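Local coordinates for choline binding protein PCPA (Streptococcus pneumoniae, PDB 4CP6), which probably attaches to the pneumococcal surface by binding choline, and presents a leucine-rich repeat region of interest as a vaccine antigen, at residues 350-353 against 354-358; 376-380 against 381-385. One frame throughout, in Å; residues are numbered along the deposited sequence.

Contact 1: 350-353 against 354-358; sequences NSLP and SFFLS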
loop_
_atom_site.group_PDB
_atom_site.type_symbol
_atom_site.label_atom_id
_atom_site.label_comp_id
_atom_site.label_asym_id
_atom_site.label_seq_id
_atom_site.Cartn_x
_atom_site.Cartn_y
_atom_site.Cartn_z
ATOM N N ASN A 350 -20.079 22.196 -12.684
ATOM C CA ASN A 350 -19.984 23.514 -13.328
ATOM C C ASN A 350 -18.625 24.170 -13.168
ATOM O O ASN A 350 -18.447 25.298 -13.612
ATOM C CB ASN A 350 -21.090 24.453 -12.808
ATOM C CG ASN A 350 -21.078 24.649 -11.310
ATOM O OD1 ASN A 350 -20.047 24.889 -10.690
ATOM N ND2 ASN A 350 -22.234 24.554 -10.685
ATOM N N SER A 351 -17.668 23.495 -12.520
ATOM C CA SER A 351 -16.341 24.041 -12.316
ATOM C C SER A 351 -15.367 22.895 -12.519
ATOM O O SER A 351 -15.509 21.846 -11.882
ATOM C CB SER A 351 -16.227 24.619 -10.911
ATOM O OG SER A 351 -14.911 25.080 -10.662
ATOM N N LEU A 352 -14.437 23.058 -13.458
ATOM C CA LEU A 352 -13.447 22.018 -13.727
ATOM C C LEU A 352 -12.123 22.457 -13.178
ATOM O O LEU A 352 -11.638 23.541 -13.535
ATOM C CB LEU A 352 -13.355 21.667 -15.202
ATOM C CG LEU A 352 -14.668 21.271 -15.885
ATOM C CD1 LEU A 352 -14.421 20.927 -17.325
ATOM C CD2 LEU A 352 -15.311 20.068 -15.192
ATOM N N PRO A 353 -11.542 21.665 -12.262
ATOM C CA PRO A 353 -10.304 22.095 -11.614
ATOM C C PRO A 353 -9.062 21.953 -12.465
ATOM O O PRO A 353 -9.086 21.359 -13.552
ATOM C CB PRO A 353 -10.237 21.191 -10.381
ATOM C CG PRO A 353 -10.879 19.926 -10.825
ATOM C CD PRO A 353 -11.988 20.346 -11.758
ATOM N N SER A 354 -7.939 22.462 -11.945
ATOM C CA SER A 354 -6.663 22.309 -12.593
ATOM C C SER A 354 -6.331 20.829 -12.648
ATOM O O SER A 354 -6.688 20.064 -11.735
ATOM C CB SER A 354 -5.589 22.983 -11.742
ATOM O OG SER A 354 -5.760 24.390 -11.820
ATOM N N PHE A 355 -5.605 20.418 -13.683
ATOM C CA PHE A 355 -5.061 19.053 -13.807
ATOM C C PHE A 355 -6.139 17.970 -13.875
ATOM O O PHE A 355 -5.906 16.818 -13.486
ATOM C CB PHE A 355 -4.068 18.759 -12.658
ATOM C CG PHE A 355 -2.974 19.801 -12.535
ATOM C CD1 PHE A 355 -2.117 20.057 -13.593
ATOM C CD2 PHE A 355 -2.842 20.553 -11.378
ATOM C CE1 PHE A 355 -1.107 21.015 -13.481
ATOM C CE2 PHE A 355 -1.839 21.527 -11.269
ATOM C CZ PHE A 355 -0.979 21.740 -12.319
ATOM N N PHE A 356 -7.293 18.309 -14.415
ATOM C CA PHE A 356 -8.433 17.410 -14.528
ATOM C C PHE A 356 -8.203 16.245 -15.486
ATOM O O PHE A 356 -8.460 15.077 -15.134
ATOM C CB PHE A 356 -9.621 18.250 -14.960
ATOM C CG PHE A 356 -10.953 17.564 -15.069
ATOM C CD1 PHE A 356 -11.623 17.124 -13.930
ATOM C CD2 PHE A 356 -11.603 17.469 -16.300
ATOM C CE1 PHE A 356 -12.906 16.557 -14.024
ATOM C CE2 PHE A 356 -12.880 16.907 -16.392
ATOM C CZ PHE A 356 -13.519 16.469 -15.248
ATOM N N LEU A 357 -7.673 16.543 -16.699
ATOM C CA LEU A 357 -7.506 15.513 -17.716
ATOM C C LEU A 357 -6.206 15.761 -18.449
ATOM O O LEU A 357 -5.964 16.885 -18.916
ATOM C CB LEU A 357 -8.726 15.538 -18.621
ATOM C CG LEU A 357 -8.722 14.548 -19.762
ATOM C CD1 LEU A 357 -8.692 13.083 -19.246
ATOM C CD2 LEU A 357 -9.905 14.759 -20.661
ATOM N N SER A 358 -5.335 14.751 -18.490
ATOM C CA SER A 358 -3.996 14.926 -19.042
ATOM C C SER A 358 -3.388 13.568 -19.354
ATOM O O SER A 358 -3.997 12.511 -19.128
ATOM C CB SER A 358 -3.091 15.676 -18.047
ATOM O OG SER A 358 -2.942 14.929 -16.846
#
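Pro-353 and Phe-356 stand at the two ends of a type II beta turn, and the aromatic side chain folds back toward the residues that lead into it. The ring atom CD1 of Phe-356 comes within 3.9 Å of Pro-353 CD, and the two side chains meet at a slant. The trans first torsion of Phe-356 (chi1 -176°) swings the ring back alongside the residues entering the turn, where it also reaches Leu-352. The methyl CD2 of Leu-352 lies 4.0 Å above one face of that ring, displaced toward the rim, with Phe-356 CZ as its closest atom. Closer to the backbone, Phe-356 CB packs 3.5 Å from the carbonyl oxygen Pro-353 O. Proline suits the first position of the turn because its ring is rigid and apolar and packs on Phe-356; leucine and phenylalanine suit the buried side. The turn belongs to the BspA-type leucine-rich repeat region, in which one coil stacks on the next to build an elongated solenoid. Here it leads from the short strand 351-352 toward strand 357-358, and Ile-345 of strand 342-345 packs against both Leu-352 and Phe-356 from the interior. The Phe-356 ring also makes an edge-to-face contact with Phe-329. Ser-354 fills the second turn position; its CB leaves the backbone pointing away from the preceding residues, though it still touches Pro-353, 3.7 Å from Pro-353 C. Its hydroxyl is held by Asp-381 in the following coil, a small polar group being well matched to this partly exposed corner. Phe-355 takes the third position with positive backbone angles (phi 63°, psi 30°), the left-handed conformation that a type II turn demands, and its ring stacks with His-332.

Contact 2: 376-380 against 381-385; sequences FSVKK and DTFAI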
loop_
_atom_site.group_PDB
_atom_site.type_symbol
_atom_site.label_atom_id
_atom_site.label_comp_id
_atom_site.label_asym_id
_atom_site.label_seq_id
_atom_site.Cartn_x
_atom_site.Cartn_y
_atom_site.Cartn_z
ATOM N N PHE A 376 -20.180 28.726 -15.527
ATOM C CA PHE A 376 -19.292 27.583 -15.823
ATOM C C PHE A 376 -17.839 28.026 -15.867
ATOM O O PHE A 376 -17.526 28.984 -16.565
ATOM C CB PHE A 376 -19.677 26.967 -17.179
ATOM C CG PHE A 376 -18.958 25.669 -17.467
ATOM C CD1 PHE A 376 -19.394 24.478 -16.905
ATOM C CD2 PHE A 376 -17.831 25.645 -18.272
ATOM C CE1 PHE A 376 -18.716 23.286 -17.138
ATOM C CE2 PHE A 376 -17.166 24.444 -18.515
ATOM C CZ PHE A 376 -17.598 23.285 -17.927
ATOM N N SER A 377 -16.941 27.308 -15.170
ATOM C CA SER A 377 -15.546 27.695 -15.164
ATOM C C SER A 377 -14.571 26.557 -15.468
ATOM O O SER A 377 -14.781 25.394 -15.087
ATOM C CB SER A 377 -15.195 28.376 -13.846
ATOM O OG SER A 377 -15.237 27.462 -12.768
ATOM N N VAL A 378 -13.470 26.934 -16.125
ATOM C CA VAL A 378 -12.375 26.066 -16.571
ATOM C C VAL A 378 -11.101 26.859 -16.276
ATOM O O VAL A 378 -11.091 28.090 -16.452
ATOM C CB VAL A 378 -12.505 25.826 -18.111
ATOM C CG1 VAL A 378 -11.341 25.020 -18.676
ATOM C CG2 VAL A 378 -13.833 25.140 -18.449
ATOM N N LYS A 379 -10.023 26.172 -15.891
ATOM C CA LYS A 379 -8.729 26.834 -15.716
ATOM C C LYS A 379 -7.890 26.564 -16.942
ATOM O O LYS A 379 -8.163 25.610 -17.700
ATOM C CB LYS A 379 -7.992 26.310 -14.463
ATOM C CG LYS A 379 -8.733 26.542 -13.133
ATOM C CD LYS A 379 -8.852 28.023 -12.779
ATOM C CE LYS A 379 -9.063 28.249 -11.299
ATOM N NZ LYS A 379 -9.451 29.656 -11.000
ATOM N N LYS A 380 -6.820 27.352 -17.134
ATOM C CA LYS A 380 -5.977 27.130 -18.295
ATOM C C LYS A 380 -5.235 25.793 -18.260
ATOM O O LYS A 380 -4.820 25.295 -19.306
ATOM C CB LYS A 380 -5.007 28.285 -18.496
ATOM C CG LYS A 380 -5.755 29.469 -19.098
ATOM C CD LYS A 380 -4.853 30.640 -19.316
ATOM C CE LYS A 380 -5.614 31.795 -19.913
ATOM N NZ LYS A 380 -4.822 33.051 -19.742
ATOM N N ASP A 381 -5.104 25.192 -17.061
ATOM C CA ASP A 381 -4.474 23.882 -16.933
ATOM C C ASP A 381 -5.466 22.782 -16.589
ATOM O O ASP A 381 -5.051 21.700 -16.166
ATOM C CB ASP A 381 -3.287 23.919 -15.953
ATOM C CG ASP A 381 -3.658 24.397 -14.579
ATOM O OD1 ASP A 381 -4.855 24.618 -14.328
ATOM O OD2 ASP A 381 -2.751 24.500 -13.727
ATOM N N THR A 382 -6.781 23.019 -16.771
ATOM C CA THR A 382 -7.764 21.950 -16.562
ATOM C C THR A 382 -7.476 20.801 -17.543
ATOM O O THR A 382 -7.439 19.627 -17.143
ATOM C CB THR A 382 -9.166 22.509 -16.781
ATOM O OG1 THR A 382 -9.474 23.408 -15.712
ATOM C CG2 THR A 382 -10.232 21.416 -16.846
ATOM N N PHE A 383 -7.308 21.145 -18.822
ATOM C CA PHE A 383 -7.070 20.171 -19.882
ATOM C C PHE A 383 -5.679 20.288 -20.454
ATOM O O PHE A 383 -5.195 21.402 -20.726
ATOM C CB PHE A 383 -8.071 20.431 -21.034
ATOM C CG PHE A 383 -9.504 20.174 -20.647
ATOM C CD1 PHE A 383 -9.981 18.879 -20.494
ATOM C CD2 PHE A 383 -10.398 21.232 -20.471
ATOM C CE1 PHE A 383 -11.306 18.645 -20.117
ATOM C CE2 PHE A 383 -11.739 20.992 -20.152
ATOM C CZ PHE A 383 -12.182 19.701 -19.979
ATOM N N ALA A 384 -5.046 19.151 -20.695
ATOM C CA ALA A 384 -3.811 19.050 -21.450
ATOM C C ALA A 384 -4.067 17.857 -22.348
ATOM O O ALA A 384 -3.770 16.694 -22.006
ATOM C CB ALA A 384 -2.606 18.827 -20.547
ATOM N N ILE A 385 -4.761 18.133 -23.460
ATOM C CA ILE A 385 -5.280 17.086 -24.327
ATOM C C ILE A 385 -4.933 17.314 -25.798
ATOM O O ILE A 385 -4.607 18.445 -26.191
ATOM C CB ILE A 385 -6.828 17.013 -24.159
ATOM C CG1 ILE A 385 -7.541 18.316 -24.620
ATOM C CG2 ILE A 385 -7.215 16.657 -22.706
ATOM C CD1 ILE A 385 -9.083 18.207 -24.675
HETATM O O HOH W 1 -8.064 23.830 -19.885
HETATM O O HOH W 2 -5.832 23.908 -21.564
#
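Lys-379 to Thr-382 form a type I beta turn, closed by a bond from Thr-382 N to Lys-379 O (3.1 Å) that is nearly straight at 166°, although the donor sits well above the carbonyl plane. Thr-382 also turns its hydroxyl back to the start of the turn: with OG1 beside its own backbone N (chi1 -70°), that oxygen accepts Lys-379 N at 2.8 Å. A threonine fits because its other branch is apolar. Thr-382 CG2 lies over one face of the neighbouring Phe-383 ring, while Thr-382 CB packs 3.8 Å from Val-378 CG1, the two side chains crossing at about a right angle. Val-378 CG1 also approaches Phe-383 CD2, obliquely, at 4.3 Å; the buried, beta-branched Val-378 is thus packed among Thr-382, Phe-383 and helix 396-405. Asp-381, whose carboxylate is engaged by Ser-354, brings OD1 to 3.6 Å from Lys-379 CB. One water bridges Lys-379 O (2.8 Å) and Phe-383 N (3.0 Å). Since Thr-382 OG1 accepts one N-H and also bonds the carbonyls of Leu-352 and Pro-353, its single proton is probably shared between them, which probably holds the buried hydroxyl in one orientation.

Running from the N terminus, the chain leaves strand 351-352, closes contact 1 at the 353-356 turn and enters strand 357-358. It then passes through strand 366-369 and reaches strand 377-378, beyond which contact 2 closes the 379-382 turn. The two are in series and neither encloses the other, yet their centres lie about 5 Å apart because the solenoid brings successive corners side by side. Strands 351-352 and 377-378 pair in parallel; past them, Phe-355 N approaches Asp-381 O at 2.8 Å, a probable hydrogen bond, and Phe-356 CB packs against Thr-382 O. Both corners thereby join consecutive coils, with helix 396-405 adjoining contact 2 through Val-378.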